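Local coordinates for protein 6-phosphogluconate dehydrogenase, NAD-binding (Mycolicibacterium smegmatis MC2 155, PDB 6SMT) that acts as an S-enantioselective imine reductase, binding NADPH as the cofactor that probably supplies the hydride, at residues 79-84 and 111-116; 242-247 and 283-288. All blocks are in the same frame, centred on the assembly; numbering follows the deposited sequence.

Contact 1 of 2, residues 79-84 and 111-116. With NDP (NADPH dihydro-nicotinamide-adenine-dinucleotide phosphate), chain L; FMT (formic acid), chain M.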
# COMPACT_ATOMS: atom_id res chain seq x y z
N ALA B 79 -17.39 18.33 -14.44
CA ALA B 79 -18.81 17.94 -14.28
C ALA B 79 -19.44 18.79 -13.22
O ALA B 79 -20.58 19.27 -13.42
CB ALA B 79 -18.88 16.50 -13.98
N VAL B 80 -18.84 18.99 -12.04
CA VAL B 80 -19.43 19.87 -11.02
C VAL B 80 -19.79 21.23 -11.61
O VAL B 80 -20.89 21.69 -11.36
CB VAL B 80 -18.48 20.06 -9.81
CG1 VAL B 80 -18.99 21.08 -8.82
CG2 VAL B 80 -18.26 18.74 -9.11
N ASP B 81 -18.82 21.82 -12.30
CA ASP B 81 -18.99 23.22 -12.75
C ASP B 81 -20.05 23.26 -13.87
O ASP B 81 -20.83 24.24 -13.89
CB ASP B 81 -17.66 23.78 -13.19
CG ASP B 81 -16.70 23.96 -12.00
OD1 ASP B 81 -17.15 23.89 -10.80
OD2 ASP B 81 -15.51 24.30 -12.26
N ALA B 82 -20.15 22.21 -14.66
CA ALA B 82 -21.23 22.16 -15.70
C ALA B 82 -22.60 22.06 -15.00
O ALA B 82 -23.62 22.71 -15.46
CB ALA B 82 -21.01 21.01 -16.63
N ILE B 83 -22.73 21.29 -13.92
CA ILE B 83 -23.99 21.18 -13.18
C ILE B 83 -24.31 22.51 -12.52
O ILE B 83 -25.46 22.98 -12.59
CB ILE B 83 -23.90 20.03 -12.18
CG1 ILE B 83 -23.82 18.71 -12.90
CG2 ILE B 83 -25.01 20.09 -11.14
CD1 ILE B 83 -23.33 17.56 -11.98
N LEU B 84 -23.36 23.17 -11.88
CA LEU B 84 -23.63 24.44 -11.19
C LEU B 84 -23.95 25.50 -12.26
O LEU B 84 -24.87 26.30 -11.98
CB LEU B 84 -22.40 24.81 -10.38
CG LEU B 84 -22.17 23.92 -9.17
CD1 LEU B 84 -20.84 24.31 -8.52
CD2 LEU B 84 -23.31 23.98 -8.16
N ALA B 111 -15.54 27.09 -5.57
CA ALA B 111 -15.96 27.95 -4.46
C ALA B 111 -16.34 29.34 -4.98
O ALA B 111 -17.38 29.86 -4.60
CB ALA B 111 -14.85 28.03 -3.46
N LYS B 112 -15.54 29.85 -5.92
CA LYS B 112 -15.82 31.19 -6.43
C LYS B 112 -17.02 31.15 -7.35
O LYS B 112 -17.85 32.13 -7.30
CB LYS B 112 -14.61 31.77 -7.13
CG LYS B 112 -13.48 32.17 -6.18
CD LYS B 112 -12.34 32.91 -6.82
CE LYS B 112 -11.18 33.17 -5.87
NZ LYS B 112 -10.33 31.95 -5.71
N LEU B 113 -17.22 30.12 -8.14
CA LEU B 113 -18.46 30.00 -8.96
C LEU B 113 -19.70 30.03 -8.09
O LEU B 113 -20.69 30.71 -8.40
CB LEU B 113 -18.44 28.76 -9.84
CG LEU B 113 -17.35 28.73 -10.90
CD1 LEU B 113 -17.37 27.44 -11.70
CD2 LEU B 113 -17.49 29.95 -11.83
N VAL B 114 -19.67 29.29 -6.99
CA VAL B 114 -20.81 29.31 -6.05
C VAL B 114 -20.97 30.71 -5.44
O VAL B 114 -22.17 31.18 -5.29
CB VAL B 114 -20.65 28.17 -5.03
CG1 VAL B 114 -21.74 28.24 -3.94
CG2 VAL B 114 -20.72 26.84 -5.75
N GLY B 115 -19.93 31.32 -4.94
CA GLY B 115 -20.05 32.64 -4.31
C GLY B 115 -20.57 33.67 -5.33
O GLY B 115 -21.39 34.53 -4.95
N ASN B 116 -20.28 33.52 -6.60
CA ASN B 116 -20.69 34.49 -7.66
C ASN B 116 -22.20 34.53 -7.75
O ASN B 116 -22.74 35.57 -8.26
CB ASN B 116 -20.13 34.08 -9.02
CG ASN B 116 -18.67 34.33 -9.21
OD1 ASN B 116 -18.04 35.02 -8.39
ND2 ASN B 116 -18.14 33.70 -10.27
PA NDP L . -17.91 8.49 -10.99
O1A NDP L . -16.65 9.14 -10.50
O2A NDP L . -17.83 7.37 -11.98
O5B NDP L . -18.88 9.63 -11.53
C5B NDP L . -20.14 9.20 -12.06
C4B NDP L . -21.15 10.30 -11.84
O4B NDP L . -20.73 11.53 -12.50
C3B NDP L . -22.52 9.95 -12.45
O3B NDP L . -23.57 10.53 -11.70
C2B NDP L . -22.40 10.61 -13.81
O2B NDP L . -23.61 10.94 -14.50
C1B NDP L . -21.77 11.92 -13.38
N9A NDP L . -21.18 12.70 -14.47
C8A NDP L . -20.07 12.41 -15.22
N7A NDP L . -19.81 13.34 -16.11
C5A NDP L . -20.80 14.29 -15.95
C6A NDP L . -21.12 15.50 -16.62
N6A NDP L . -20.36 16.04 -17.57
N1A NDP L . -22.21 16.17 -16.20
C2A NDP L . -22.96 15.67 -15.21
N3A NDP L . -22.78 14.53 -14.53
C4A NDP L . -21.69 13.88 -14.96
O3 NDP L . -18.82 7.92 -9.81
PN NDP L . -18.72 7.55 -8.30
O1N NDP L . -20.08 7.56 -7.76
O2N NDP L . -17.93 6.30 -8.16
O5D NDP L . -17.82 8.70 -7.63
C5D NDP L . -18.30 10.04 -7.53
C4D NDP L . -17.18 10.84 -6.91
O4D NDP L . -16.96 10.33 -5.57
C3D NDP L . -15.83 10.81 -7.64
O3D NDP L . -15.20 12.08 -7.68
C2D NDP L . -15.02 9.85 -6.78
O2D NDP L . -13.61 10.04 -6.82
C1D NDP L . -15.57 10.06 -5.39
N1N NDP L . -15.45 8.89 -4.51
C2N NDP L . -15.94 7.67 -4.91
C3N NDP L . -15.77 6.56 -4.16
C7N NDP L . -16.28 5.23 -4.57
O7N NDP L . -16.01 4.28 -3.81
N7N NDP L . -17.02 5.07 -5.65
C4N NDP L . -15.02 6.62 -2.92
C5N NDP L . -14.57 7.93 -2.52
C6N NDP L . -14.80 9.00 -3.25
P2B NDP L . -24.33 9.75 -15.33
O1X NDP L . -25.36 10.52 -16.21
O2X NDP L . -23.25 9.11 -16.20
O3X NDP L . -24.92 8.76 -14.41
C FMT M . -20.60 32.04 -12.11
O1 FMT M . -19.53 32.57 -12.34
O2 FMT M . -21.11 31.77 -10.93

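Contact 2 of 2, residues 242-247 and 283-288. With NDP (NADPH dihydro-nicotinamide-adenine-dinucleotide phosphate), chain F.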
# COMPACT_ATOMS: atom_id res chain seq x y z
N SER B 242 20.50 0.09 0.57
CA SER B 242 21.33 -0.87 -0.19
C SER B 242 20.61 -2.24 -0.25
O SER B 242 20.59 -2.89 -1.28
CB SER B 242 22.69 -0.98 0.37
OG SER B 242 22.72 -1.44 1.73
N SER B 243 19.95 -2.63 0.84
CA SER B 243 19.25 -3.91 0.83
C SER B 243 18.09 -3.89 -0.15
O SER B 243 17.87 -4.85 -0.91
CB SER B 243 18.82 -4.25 2.29
OG SER B 243 18.27 -5.58 2.33
N VAL B 244 17.28 -2.82 -0.14
CA VAL B 244 16.15 -2.77 -1.09
C VAL B 244 16.65 -2.59 -2.50
O VAL B 244 15.97 -3.03 -3.41
CB VAL B 244 15.05 -1.81 -0.68
CG1 VAL B 244 15.45 -0.47 -0.75
CG2 VAL B 244 13.79 -2.04 -1.51
N ALA B 245 17.82 -1.98 -2.67
CA ALA B 245 18.36 -1.90 -4.05
C ALA B 245 18.55 -3.28 -4.65
O ALA B 245 18.33 -3.51 -5.87
CB ALA B 245 19.66 -1.13 -4.06
N SER B 246 18.98 -4.25 -3.83
CA SER B 246 19.10 -5.62 -4.28
C SER B 246 17.72 -6.25 -4.45
O SER B 246 17.40 -6.85 -5.47
CB SER B 246 19.86 -6.39 -3.22
OG SER B 246 19.85 -7.76 -3.53
N SER B 247 16.85 -6.05 -3.46
CA SER B 247 15.53 -6.68 -3.49
C SER B 247 14.69 -6.28 -4.70
O SER B 247 14.09 -7.13 -5.39
CB SER B 247 14.80 -6.40 -2.18
OG SER B 247 13.58 -7.17 -2.19
N ASP B 283 21.54 4.18 4.76
CA ASP B 283 20.45 4.84 5.48
C ASP B 283 19.15 4.00 5.42
O ASP B 283 19.07 3.02 4.64
CB ASP B 283 20.13 6.18 4.84
CG ASP B 283 21.09 7.29 5.17
OD1 ASP B 283 21.97 7.05 5.99
OD2 ASP B 283 20.89 8.38 4.61
N GLU B 284 18.25 4.32 6.34
CA GLU B 284 16.89 3.76 6.33
C GLU B 284 16.19 4.13 5.03
O GLU B 284 16.40 5.20 4.42
CB GLU B 284 16.19 4.25 7.60
CG GLU B 284 14.83 3.63 7.86
CD GLU B 284 14.73 2.22 8.33
OE1 GLU B 284 15.73 1.65 8.67
OE2 GLU B 284 13.57 1.76 8.41
N ILE B 285 15.19 3.32 4.67
CA ILE B 285 14.40 3.52 3.46
C ILE B 285 13.60 4.80 3.49
O ILE B 285 13.14 5.25 2.42
CB ILE B 285 13.61 2.17 3.17
CG1 ILE B 285 12.84 1.69 4.36
CG2 ILE B 285 14.56 1.04 2.71
CD1 ILE B 285 11.66 2.53 4.61
N SER B 286 13.47 5.52 4.61
CA SER B 286 12.91 6.87 4.72
C SER B 286 13.64 7.90 3.85
O SER B 286 13.09 8.88 3.42
CB SER B 286 12.92 7.29 6.17
OG SER B 286 14.25 7.16 6.70
N ARG B 287 14.88 7.65 3.48
CA ARG B 287 15.65 8.58 2.65
C ARG B 287 15.22 8.52 1.20
O ARG B 287 15.49 9.46 0.46
CB ARG B 287 17.11 8.15 2.72
CG ARG B 287 18.09 8.98 1.93
CD ARG B 287 18.31 10.32 2.46
NE ARG B 287 19.26 10.33 3.54
CZ ARG B 287 19.80 11.42 4.12
NH1 ARG B 287 19.35 12.63 3.81
NH2 ARG B 287 20.72 11.24 5.06
N ILE B 288 14.64 7.42 0.72
CA ILE B 288 14.48 7.17 -0.75
C ILE B 288 13.69 8.31 -1.39
O ILE B 288 14.00 8.72 -2.53
CB ILE B 288 13.86 5.79 -1.00
CG1 ILE B 288 14.84 4.67 -0.62
CG2 ILE B 288 13.44 5.63 -2.48
CD1 ILE B 288 14.13 3.31 -0.44
PA NDP F . 21.00 -6.68 4.39
O1A NDP F . 19.99 -7.18 3.45
O2A NDP F . 21.46 -5.27 4.31
O5B NDP F . 22.26 -7.61 4.27
C5B NDP F . 23.45 -7.30 5.07
C4B NDP F . 24.14 -8.57 5.46
O4B NDP F . 24.57 -9.30 4.28
C3B NDP F . 25.41 -8.31 6.30
O3B NDP F . 25.59 -9.39 7.20
C2B NDP F . 26.48 -8.31 5.21
O2B NDP F . 27.79 -8.53 5.64
C1B NDP F . 25.97 -9.49 4.40
N9A NDP F . 26.55 -9.62 3.08
C8A NDP F . 26.37 -8.77 1.99
N7A NDP F . 27.08 -9.16 0.94
C5A NDP F . 27.81 -10.23 1.37
C6A NDP F . 28.77 -11.09 0.78
N6A NDP F . 29.14 -10.98 -0.51
N1A NDP F . 29.33 -12.04 1.54
C2A NDP F . 28.96 -12.17 2.82
N3A NDP F . 28.02 -11.47 3.47
C4A NDP F . 27.50 -10.52 2.71
O3 NDP F . 20.62 -6.96 5.93
PN NDP F . 19.32 -7.27 6.78
O1N NDP F . 19.80 -7.83 8.05
O2N NDP F . 18.50 -6.04 6.77
O5D NDP F . 18.52 -8.31 5.93
C5D NDP F . 19.03 -9.65 5.70
C4D NDP F . 18.03 -10.38 4.85
O4D NDP F . 16.78 -10.46 5.60
C3D NDP F . 17.69 -9.72 3.52
O3D NDP F . 17.65 -10.69 2.47
C2D NDP F . 16.37 -9.03 3.78
O2D NDP F . 15.54 -8.88 2.64
C1D NDP F . 15.73 -9.99 4.80
N1N NDP F . 14.74 -9.30 5.65
C2N NDP F . 15.08 -8.19 6.37
C3N NDP F . 14.16 -7.52 7.13
C7N NDP F . 14.52 -6.31 7.86
O7N NDP F . 13.58 -5.74 8.47
N7N NDP F . 15.75 -5.83 7.96
C4N NDP F . 12.76 -7.98 7.11
C5N NDP F . 12.51 -9.17 6.40
C6N NDP F . 13.46 -9.79 5.71
P2B NDP F . 28.62 -7.23 6.21
O1X NDP F . 28.09 -6.94 7.61
O2X NDP F . 30.02 -7.71 6.21
O3X NDP F . 28.38 -6.07 5.26

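Contact 1 of 2, residues 79-84 and 111-116
Helices 77-87 and 104-116 run side by side with Asp81 CA 7.8 Å from Leu113 CA and Leu84 CA 7.6 Å from Val114 CA, a separation bridged by side chains alone. They are successive crossover helices of the Rossmann fold: the first links parallel strands 69-72 and 95-98, the second links 95-98 to 120-126, the two beta-alpha-beta units sharing the middle strand. Leu113 CD1 rests over the flat face of the Asp81 carboxylate, 3.6 Å from Asp81 CG and almost equally far from both oxygens. An aspartate can tolerate this apolar lid because both oxygens have polar partners: OD1 is hydrogen-bonded to the hydroxyl of Thr110, on the same helix as Leu113, and OD2 has a long, weak ion pair with Arg106. The carboxylate thus ties the helices together while the leucine covers it. One turn further on, Leu84 CD1 meets Val114 CG2 at 3.8 Å, a small, wholly apolar seam. Val114 has CG1 anti to the backbone N (chi1 174°), which turns CG2 to the leucine, and this beta-branched residue also packs on Tyr121 of the next strand. Leu113 puts its second methyl, CD2, 3.4 Å from O1 of a formic acid molecule, probably from the crystallisation liquor, which accepts a nearly straight hydrogen bond from Asn116 ND2 (161°). Helix 77-87 turns another flank to NADPH, where small Ala79 permits close approach and the longer, branched Ile83, four residues later, extends the same apolar patch along the adenine. Ile83 CD1 lies 3.8 Å from adenine C2A, and on the same face of the base Ala79 CB sits squarely above C5A at 3.5 Å.

Contact 2 of 2, residues 242-247 and 283-288
Val244, on helix 241-257, lays a single methyl, CG1, against Ile285 and Ile288, which pack side by side in the turn that follows helix 263-280. With chi1 at 69°, CG1 stands between the backbone N and the carbonyl carbon, which carries it out to both isoleucines. Along 283-288, Asp283 comes first, and its carboxylate is held by Arg287 four residues on. The buried Glu284 has OE1 accepting from the backbone N-H groups of Ser238 and Ala239, pinning the strip that leads into helix 241-257. Ile285 begins a 3-10 turn. Its CG2 meets Val244 CG1 at 3.9 Å, the two side chains crossing at about a right angle, while its ethyl arm leads away from the helix. Ser286, small enough for a buried turn, sends its hydroxyl to His234 ND1. Arg287 then curls back side-on, giving NE at 2.8 Å and NH2 at 2.9 Å to the same oxygen, Asp283 OD2. That oxygen is only 6° out of the guanidinium plane, and the salt bridge links the first residue of 283-288 to the fifth, bracing the turn. Ile288 closes the walk with CD1 4.0 Å from Val244 CG1. Just before Val244, Ser243 holds OG anti to its own backbone N (chi1 -173°) and donates a 2.6 Å hydrogen bond to NADPH O1A, an oxygen of the diphosphate. Ile285 also touches the bound 2-ethylhexanol, and Trp184 of the second subunit packs on both Val244 and Ile285. Here the helical C-terminal domain of one subunit helps to build the active-site cleft at the dimer interface, facing a cofactor carried by the Rossmann domain of the other, an arrangement characteristic of imine reductases.

How the contacts relate
From the N terminus, the chain first builds the Rossmann domain, where contact 1 closes a 26-residue loop running through strand 95-98 and joins two adjacent crossover helices. Only later, beyond the long helix 171-199, does contact 2 close its own 35-residue loop, made mostly of the rest of helix 241-257 and helix 263-280, within the C-terminal helical domain. The loops follow in series, neither nesting nor crossing. The centres of contacts 1 and 2 are about 46 Å apart, on opposite sides of the chain's centre. The dimer brings their roles together: a NADPH whose adenine packs beside contact 1 of one subunit receives a serine hydroxyl from contact 2 of the second subunit.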